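Local coordinates for protein thermotoga maritima TmcAL (Thermotoga maritima, PDB 5Y0T) that belongs to the HIGH nucleotidyl transferase family of the HUP clan and holds adenosine-5'-rp-alpha-thio-triphosphate in a pocket at the C-terminal ends of its parallel beta strands, at residues Tyr10-Asn15 with Thr211-Leu216; Gly45-Ile50 with Val248-Met253; Ala35-Asn40 with Phe53-Ile58. One frame throughout, in Å; residues are numbered along the deposited sequence.

Contact 1. Residues Tyr10-Asn15 with Thr211-Leu216; sequences YNPFHN and TAIRNL. With TAT (adenosine-5'-rp-alpha-thio-triphosphate), chain E.
His14, the first histidine of the HIGH motif, here spelled HNGH, and a residue of the nucleotide pocket in this HUP-clan fold, is backed by Ile213. The motif stands at the start of helix 15-28, with His14 as N-cap, while residues 211-216 belong to helix 210-218, whose first residue, Ala210, gives its backbone N to the ligand. One hydrogen bond holds the imidazole to the ligand: His14 NE2 donates to TAT O1A on the gamma phosphorus at 3.0 Å, fairly straight (159°). TAT N7 of the adenine lies in the ring plane, 3.7 Å from His14 CE1. Ile213 CD1 meets the root of the side chain, 3.5 Å from His14 CB, and approaches the ring obliquely. A chi1 of 53° tucks CG of the histidine between its own backbone N and carbonyl carbon, which swings NE2 to the phosphate. His17, stacked on His14, also binds the ligand. Further back along the loop, the Tyr10 backbone N donates to TAT O2A at 2.9 Å, so the alpha and gamma phosphates are both gripped from this short turn.

A second grip ties the loop to the helix. Pro12, preceded by a cis peptide bond, rests its CG on Ile213 CG2 at 3.9 Å, and Arg214 reaches round to the carbonyl of Asn11. The Asn11 amide lies nearly parallel to the guanidinium (13°), with ND2 over one of its faces; ND2 is hydrogen-bonded to the 3-sulfinoalanine at position 42 and OD1 to Val49 N, while Glu46 forms a salt bridge with Arg214 NH2. Arg214 NH1 donates to Asn11 O at 2.7 Å, approaching almost in line with the C=O bond while the oxygen stays in the guanidinium plane.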
# COMPACT_ATOMS: atom_id res chain seq x y z
N TYR A 10 -0.09 2.18 27.44
CA TYR A 10 0.55 3.44 27.83
C TYR A 10 0.55 4.42 26.65
O TYR A 10 1.62 4.86 26.21
CB TYR A 10 2.00 3.20 28.33
CG TYR A 10 2.12 2.48 29.67
CD1 TYR A 10 1.07 2.46 30.59
CD2 TYR A 10 3.30 1.83 30.02
CE1 TYR A 10 1.20 1.81 31.83
CE2 TYR A 10 3.44 1.18 31.24
CZ TYR A 10 2.40 1.17 32.14
OH TYR A 10 2.55 0.53 33.37
N ASN A 11 -0.64 4.80 26.18
CA ASN A 11 -0.78 5.58 24.95
C ASN A 11 -1.55 6.88 25.14
O ASN A 11 -2.65 7.02 24.61
CB ASN A 11 -1.50 4.74 23.87
CG ASN A 11 -1.51 5.42 22.49
OD1 ASN A 11 -0.71 6.30 22.22
ND2 ASN A 11 -2.43 5.01 21.64
N PRO A 12 -0.98 7.83 25.90
CA PRO A 12 0.31 7.86 26.60
C PRO A 12 0.24 7.36 28.07
O PRO A 12 -0.85 7.09 28.59
CB PRO A 12 0.66 9.34 26.58
CG PRO A 12 -0.70 9.98 26.85
CD PRO A 12 -1.70 9.12 26.05
N PHE A 13 1.40 7.31 28.74
CA PHE A 13 1.42 6.92 30.16
C PHE A 13 0.85 8.08 30.93
O PHE A 13 1.44 9.16 30.91
CB PHE A 13 2.84 6.61 30.63
CG PHE A 13 2.91 5.98 32.01
CD1 PHE A 13 2.58 6.72 33.14
CD2 PHE A 13 3.32 4.67 32.16
CE1 PHE A 13 2.64 6.15 34.41
CE2 PHE A 13 3.38 4.09 33.43
CZ PHE A 13 3.03 4.83 34.54
N HIS A 14 -0.26 7.87 31.63
CA HIS A 14 -0.90 8.99 32.30
C HIS A 14 -1.05 8.73 33.79
O HIS A 14 -0.52 7.76 34.32
CB HIS A 14 -2.28 9.32 31.67
CG HIS A 14 -3.22 8.16 31.56
ND1 HIS A 14 -3.47 7.29 32.60
CD2 HIS A 14 -4.00 7.74 30.53
CE1 HIS A 14 -4.36 6.39 32.22
NE2 HIS A 14 -4.70 6.64 30.97
N ASN A 15 -1.74 9.63 34.48
CA ASN A 15 -1.87 9.51 35.93
C ASN A 15 -2.61 8.24 36.36
O ASN A 15 -2.30 7.66 37.40
CB ASN A 15 -2.56 10.75 36.48
CG ASN A 15 -1.69 11.98 36.38
OD1 ASN A 15 -0.46 11.87 36.26
ND2 ASN A 15 -2.31 13.16 36.43
N THR A 211 -7.54 8.22 25.63
CA THR A 211 -8.13 8.76 24.40
C THR A 211 -8.47 10.24 24.56
O THR A 211 -8.24 11.04 23.65
CB THR A 211 -9.40 7.96 23.99
OG1 THR A 211 -9.04 6.60 23.70
CG2 THR A 211 -10.04 8.57 22.75
N ALA A 212 -8.99 10.63 25.72
CA ALA A 212 -9.24 12.05 25.96
C ALA A 212 -7.93 12.85 25.86
O ALA A 212 -7.89 13.94 25.29
CB ALA A 212 -9.90 12.27 27.32
N ILE A 213 -6.85 12.29 26.41
CA ILE A 213 -5.58 13.01 26.44
C ILE A 213 -5.01 13.17 25.04
O ILE A 213 -4.47 14.23 24.69
CB ILE A 213 -4.57 12.30 27.36
CG1 ILE A 213 -5.08 12.35 28.80
CG2 ILE A 213 -3.18 12.96 27.28
CD1 ILE A 213 -4.34 11.39 29.71
N ARG A 214 -5.15 12.14 24.22
CA ARG A 214 -4.72 12.25 22.83
C ARG A 214 -5.53 13.33 22.12
O ARG A 214 -5.01 14.05 21.28
CB ARG A 214 -4.84 10.90 22.11
CG ARG A 214 -3.83 9.86 22.60
CD ARG A 214 -3.70 8.68 21.63
NE ARG A 214 -4.99 8.04 21.35
CZ ARG A 214 -5.58 7.13 22.13
NH1 ARG A 214 -5.01 6.74 23.25
NH2 ARG A 214 -6.75 6.62 21.77
N ASN A 215 -6.81 13.48 22.47
CA ASN A 215 -7.61 14.53 21.86
C ASN A 215 -7.20 15.91 22.36
O ASN A 215 -7.28 16.90 21.61
CB ASN A 215 -9.11 14.31 22.13
CG ASN A 215 -9.68 13.22 21.25
OD1 ASN A 215 -9.08 12.85 20.24
ND2 ASN A 215 -10.85 12.71 21.61
N LEU A 216 -6.76 15.99 23.61
CA LEU A 216 -6.21 17.24 24.13
C LEU A 216 -4.96 17.64 23.34
O LEU A 216 -4.77 18.81 23.04
CB LEU A 216 -5.88 17.12 25.62
CG LEU A 216 -7.06 17.05 26.60
CD1 LEU A 216 -6.55 16.76 28.00
CD2 LEU A 216 -7.87 18.35 26.59
N1 TAT E . -7.33 3.74 37.44
C2 TAT E . -6.80 2.53 37.72
N3 TAT E . -6.17 1.77 36.81
C4 TAT E . -6.03 2.20 35.53
C5 TAT E . -6.56 3.51 35.15
C6 TAT E . -7.25 4.28 36.21
N6 TAT E . -7.77 5.50 35.95
N7 TAT E . -6.28 3.68 33.84
C8 TAT E . -5.61 2.57 33.42
N9 TAT E . -5.46 1.70 34.43
PA TAT E . -3.50 0.46 29.48
PB TAT E . -6.24 1.52 29.31
PG TAT E . -7.54 4.10 29.11
C1' TAT E . -4.80 0.37 34.35
O1A TAT E . -7.16 5.41 29.78
O1B TAT E . -6.92 1.15 28.03
S1G TAT E . -3.93 -1.35 28.89
C2' TAT E . -5.50 -0.49 33.29
O2' TAT E . -6.71 -1.06 33.78
O2A TAT E . -2.19 1.06 29.02
O2B TAT E . -6.65 0.83 30.59
O2G TAT E . -7.51 4.18 27.60
C3' TAT E . -4.42 -1.51 32.98
O3' TAT E . -4.45 -2.59 33.92
O3A TAT E . -4.64 1.53 29.07
O3B TAT E . -6.32 3.13 29.53
O3G TAT E . -8.77 3.41 29.65
C4' TAT E . -3.13 -0.71 33.16
O4' TAT E . -3.46 0.47 33.90
C5' TAT E . -2.52 -0.29 31.82
O5' TAT E . -3.50 0.45 31.09

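Contact 2. Residues Gly45-Ile50 with Val248-Met253; sequences GEPAVI and VFLENM
The phenyl ring of Phe249 receives Val49 obliquely, Val49 CG2 lying 3.9 Å from Phe249 CE1, the two side chains side by side and pointing the same way. Another flat group, the peptide between Phe249 and Leu250, carries the proline: Pro47 CG stands over one face of it, 3.6 Å from Phe249 C. The Glu46 carboxylate is divided between its two oxygens. OE2 forms a salt bridge with Arg44, whereas Glu46 OE1 accepts, at 2.6 Å, from a water that in turn accepts from Leu250 N.

Pro47 is a wedge between two irregular chains, hemmed in on several sides. Pro47 CD touches Leu250 CB at 3.7 Å, and Pro47 CB faces both Val248 CG1 and Met253 CE, the latter at 3.8 Å. Met253 arrives there because its chain is extended beyond CG (chi2 169°, chi3 175°), which carries the terminal methyl to the proline. Beside this apolar patch the backbones meet directly. Val248 N donates to Val49 O at 2.8 Å, and the CA-H of Val49 points at Val248 O almost straight. A second water donates to both Pro47 O and Val248 O, bridging the two carbonyls.

The contact illustrates how loops without regular structure can be sealed together. Residues 45-50 link strand 32-38 to helix 52-61, and residues 248-253 link helix 231-242 to helix 254-261. Tyr398 of helix 381-399 packs on Pro47, Val248 and Met253, while helix 210-218 lies against Val49 and Phe249.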
# COMPACT_ATOMS: atom_id res chain seq x y z
N GLY A 45 -6.77 -0.17 17.25
CA GLY A 45 -6.47 0.05 15.84
C GLY A 45 -5.91 1.43 15.53
O GLY A 45 -6.06 1.94 14.42
N GLU A 46 -5.26 2.05 16.50
CA GLU A 46 -4.64 3.36 16.30
C GLU A 46 -3.14 3.23 16.47
O GLU A 46 -2.68 2.29 17.10
CB GLU A 46 -5.18 4.39 17.30
CG GLU A 46 -6.67 4.69 17.17
CD GLU A 46 -7.08 5.90 17.97
OE1 GLU A 46 -6.72 7.03 17.55
OE2 GLU A 46 -7.76 5.74 19.01
N PRO A 47 -2.37 4.17 15.90
CA PRO A 47 -0.94 4.22 16.23
C PRO A 47 -0.75 4.73 17.65
O PRO A 47 -1.59 5.50 18.13
CB PRO A 47 -0.36 5.21 15.22
CG PRO A 47 -1.53 6.12 14.89
CD PRO A 47 -2.77 5.25 14.98
N ALA A 48 0.34 4.34 18.29
CA ALA A 48 0.71 4.94 19.55
C ALA A 48 1.08 6.38 19.26
O ALA A 48 1.61 6.70 18.18
CB ALA A 48 1.86 4.19 20.19
N VAL A 49 0.77 7.28 20.18
CA VAL A 49 0.95 8.69 19.87
C VAL A 49 2.45 9.05 19.84
O VAL A 49 2.85 9.98 19.13
CB VAL A 49 0.15 9.58 20.84
CG1 VAL A 49 0.72 9.52 22.28
CG2 VAL A 49 0.07 11.00 20.31
N ILE A 50 3.27 8.31 20.59
CA ILE A 50 4.73 8.32 20.43
C ILE A 50 5.19 6.87 20.42
O ILE A 50 4.42 5.99 20.81
CB ILE A 50 5.47 9.08 21.55
CG1 ILE A 50 5.05 8.55 22.93
CG2 ILE A 50 5.22 10.59 21.46
CD1 ILE A 50 5.77 9.29 24.08
N VAL A 248 1.95 11.20 16.72
CA VAL A 248 1.51 10.48 15.53
C VAL A 248 0.04 10.12 15.73
O VAL A 248 -0.31 9.52 16.75
CB VAL A 248 2.33 9.19 15.30
CG1 VAL A 248 1.76 8.40 14.11
CG2 VAL A 248 3.81 9.54 15.07
N PHE A 249 -0.81 10.52 14.79
CA PHE A 249 -2.26 10.25 14.93
C PHE A 249 -2.75 9.37 13.78
O PHE A 249 -2.16 9.35 12.71
CB PHE A 249 -3.07 11.55 14.95
CG PHE A 249 -2.80 12.44 16.14
CD1 PHE A 249 -3.07 12.00 17.43
CD2 PHE A 249 -2.29 13.72 15.96
CE1 PHE A 249 -2.84 12.82 18.52
CE2 PHE A 249 -2.05 14.55 17.05
CZ PHE A 249 -2.32 14.09 18.34
N LEU A 250 -3.84 8.65 14.02
CA LEU A 250 -4.40 7.78 12.99
C LEU A 250 -4.72 8.55 11.72
O LEU A 250 -4.54 8.06 10.61
CB LEU A 250 -5.66 7.09 13.49
CG LEU A 250 -6.31 6.13 12.50
CD1 LEU A 250 -5.35 5.03 12.12
CD2 LEU A 250 -7.57 5.55 13.13
N GLU A 251 -5.20 9.78 11.88
CA GLU A 251 -5.61 10.54 10.71
C GLU A 251 -4.40 10.87 9.82
O GLU A 251 -4.55 11.05 8.60
CB GLU A 251 -6.36 11.81 11.13
CG GLU A 251 -5.59 12.76 12.02
CD GLU A 251 -5.93 12.63 13.49
OE1 GLU A 251 -6.29 11.51 13.94
OE2 GLU A 251 -5.84 13.65 14.20
N ASN A 252 -3.20 10.89 10.40
CA ASN A 252 -1.98 11.06 9.60
C ASN A 252 -1.77 9.87 8.65
O ASN A 252 -1.15 10.00 7.59
CB ASN A 252 -0.72 11.22 10.48
CG ASN A 252 -0.85 12.36 11.50
OD1 ASN A 252 -0.41 12.22 12.64
ND2 ASN A 252 -1.44 13.47 11.09
N MET A 253 -2.27 8.70 9.05
CA MET A 253 -2.16 7.50 8.22
C MET A 253 -3.37 7.28 7.32
O MET A 253 -3.42 6.32 6.56
CB MET A 253 -1.98 6.27 9.09
CG MET A 253 -0.70 6.27 9.88
SD MET A 253 -0.67 4.97 11.12
CE MET A 253 1.01 5.24 11.70
O HOH W 1 -4.61 8.31 16.87
O HOH W 2 -2.37 8.24 18.28

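Contact 3. Residues Ala35-Asn40 with Phe53-Ile58; sequences AVMSGN and FARAEI
Arg55 clasps the backbone at Ser38 and Gly39, its guanidinium spending two nitrogens on a single carbonyl oxygen. Arg55 NH1 donates to Gly39 O at 2.9 Å and Arg55 NH2 to the same Gly39 O at 3.0 Å, an end-on grip in which the oxygen lies close to the guanidinium plane. The two donors are not equivalent from the acceptor's side: NH2 approaches in the carbonyl plane, while NH1 is tilted 28° from it. Arg55 NH2 also reaches Ser38 O at 2.7 Å, although the angle makes this bond weak. Three further carbonyls accept from it, Tyr10 O from NE, Glu9 O from NH2 and Ile50 O from NH1. This buried cation is therefore rimmed by backbone oxygens, which probably stabilise its charge and fix the rotation of the flat group.

Strand 32-38, helix 52-61 and strand 66-70 form a beta-alpha-beta crossover of the Rossmann-like kind found across the HUP clan, and Arg55 bridges its first two elements. The helix runs back against the strand at 151°, with the axes of the two segments 9.9 Å apart at closest approach. Ser38 OG turns to Glu9, and Asn40 OD1 accepts from Lys52 N near the beginning of the helix.

Met37 supplies the apolar half of the contact. With CG anti to the backbone N (chi1 -173°), its chain leaves the sheet toward the helix, then bends at the sulfur to lay Met37 CE over one face of the guanidinium, 3.9 Å from Arg55 NH2. Met37 SD touches Arg55 CB at 4.0 Å. Met37 CE also meets the helix backbone at Ala56 N, again at 3.9 Å, and Val8 of strand 3-8 packs against the Met37 side chain.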
# COMPACT_ATOMS: atom_id res chain seq x y z
N ALA A 35 6.68 -5.44 32.51
CA ALA A 35 5.53 -5.04 31.70
C ALA A 35 5.62 -5.64 30.31
O ALA A 35 6.70 -5.69 29.75
CB ALA A 35 5.44 -3.52 31.60
N VAL A 36 4.49 -6.12 29.79
CA VAL A 36 4.39 -6.47 28.37
C VAL A 36 3.51 -5.40 27.77
O VAL A 36 2.37 -5.19 28.20
CB VAL A 36 3.84 -7.92 28.12
CG1 VAL A 36 2.40 -8.14 28.67
CG2 VAL A 36 3.92 -8.28 26.63
N MET A 37 4.06 -4.70 26.77
CA MET A 37 3.51 -3.46 26.26
C MET A 37 3.31 -3.54 24.75
O MET A 37 4.19 -3.99 24.02
CB MET A 37 4.44 -2.28 26.59
CG MET A 37 3.89 -0.89 26.26
SD MET A 37 5.13 0.41 26.47
CE MET A 37 6.03 0.20 24.93
N SER A 38 2.15 -3.10 24.28
CA SER A 38 1.94 -2.92 22.85
C SER A 38 3.00 -1.99 22.29
O SER A 38 3.41 -1.02 22.94
CB SER A 38 0.54 -2.35 22.59
OG SER A 38 -0.46 -3.30 22.92
N GLY A 39 3.35 -2.25 21.04
CA GLY A 39 4.40 -1.57 20.30
C GLY A 39 3.91 -0.24 19.79
O GLY A 39 3.59 0.67 20.57
N ASN A 40 4.08 -0.03 18.49
CA ASN A 40 3.67 1.21 17.85
C ASN A 40 2.20 1.28 17.42
O ASN A 40 1.76 2.32 16.96
CB ASN A 40 4.57 1.46 16.65
CG ASN A 40 5.99 1.82 17.05
OD1 ASN A 40 6.24 2.17 18.20
ND2 ASN A 40 6.92 1.74 16.12
N PHE A 53 9.77 2.87 21.83
CA PHE A 53 11.05 3.11 22.50
C PHE A 53 10.91 4.25 23.52
O PHE A 53 11.42 4.18 24.65
CB PHE A 53 12.13 3.42 21.46
CG PHE A 53 12.30 2.31 20.44
CD1 PHE A 53 12.81 1.08 20.82
CD2 PHE A 53 11.94 2.50 19.12
CE1 PHE A 53 12.96 0.06 19.89
CE2 PHE A 53 12.09 1.48 18.19
CZ PHE A 53 12.59 0.27 18.58
N ALA A 54 10.19 5.29 23.13
CA ALA A 54 9.89 6.37 24.06
C ALA A 54 8.98 5.89 25.20
O ALA A 54 9.22 6.20 26.38
CB ALA A 54 9.24 7.54 23.31
N ARG A 55 7.95 5.14 24.87
CA ARG A 55 7.01 4.72 25.91
C ARG A 55 7.65 3.65 26.83
O ARG A 55 7.36 3.61 28.02
CB ARG A 55 5.70 4.23 25.27
CG ARG A 55 4.72 5.39 25.02
CD ARG A 55 3.71 5.10 23.89
NE ARG A 55 3.13 3.76 23.99
CZ ARG A 55 3.38 2.79 23.12
NH1 ARG A 55 4.16 3.04 22.06
NH2 ARG A 55 2.84 1.60 23.28
N ALA A 56 8.55 2.83 26.29
CA ALA A 56 9.32 1.90 27.14
C ALA A 56 10.15 2.65 28.18
O ALA A 56 10.21 2.27 29.36
CB ALA A 56 10.22 1.00 26.29
N GLU A 57 10.78 3.74 27.75
CA GLU A 57 11.60 4.50 28.69
C GLU A 57 10.74 5.11 29.79
O GLU A 57 11.14 5.12 30.97
CB GLU A 57 12.39 5.61 27.97
CG GLU A 57 13.29 6.34 28.92
CD GLU A 57 14.11 7.44 28.28
OE1 GLU A 57 14.30 7.43 27.04
OE2 GLU A 57 14.56 8.33 29.03
N ILE A 58 9.58 5.65 29.43
CA ILE A 58 8.66 6.16 30.46
C ILE A 58 8.27 5.06 31.46
O ILE A 58 8.27 5.29 32.67
CB ILE A 58 7.37 6.75 29.84
CG1 ILE A 58 7.71 7.94 28.93
CG2 ILE A 58 6.40 7.16 30.94
CD1 ILE A 58 6.56 8.37 27.99

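From the N terminus, strand 3-8 runs into the loop 10-15, which waits almost two hundred residues for its partner on helix 210-218 in contact 1. Contact 3 closes a short loop between strand 32-38 and helix 52-61, lying wholly within the span of contact 1. The connection inside that short loop carries residues 45-50, which pair much later with 248-253, so contact 2 crosses both of the others. All three touch one another; contacts 2 and 3 also meet where Ala48 N bonds to Asn40 O. Together they join the nucleotide-binding loop, the crossover from strand 32-38 through helix 52-61 to strand 66-70, helix 210-218, and the loop between helices 231-242 and 254-261.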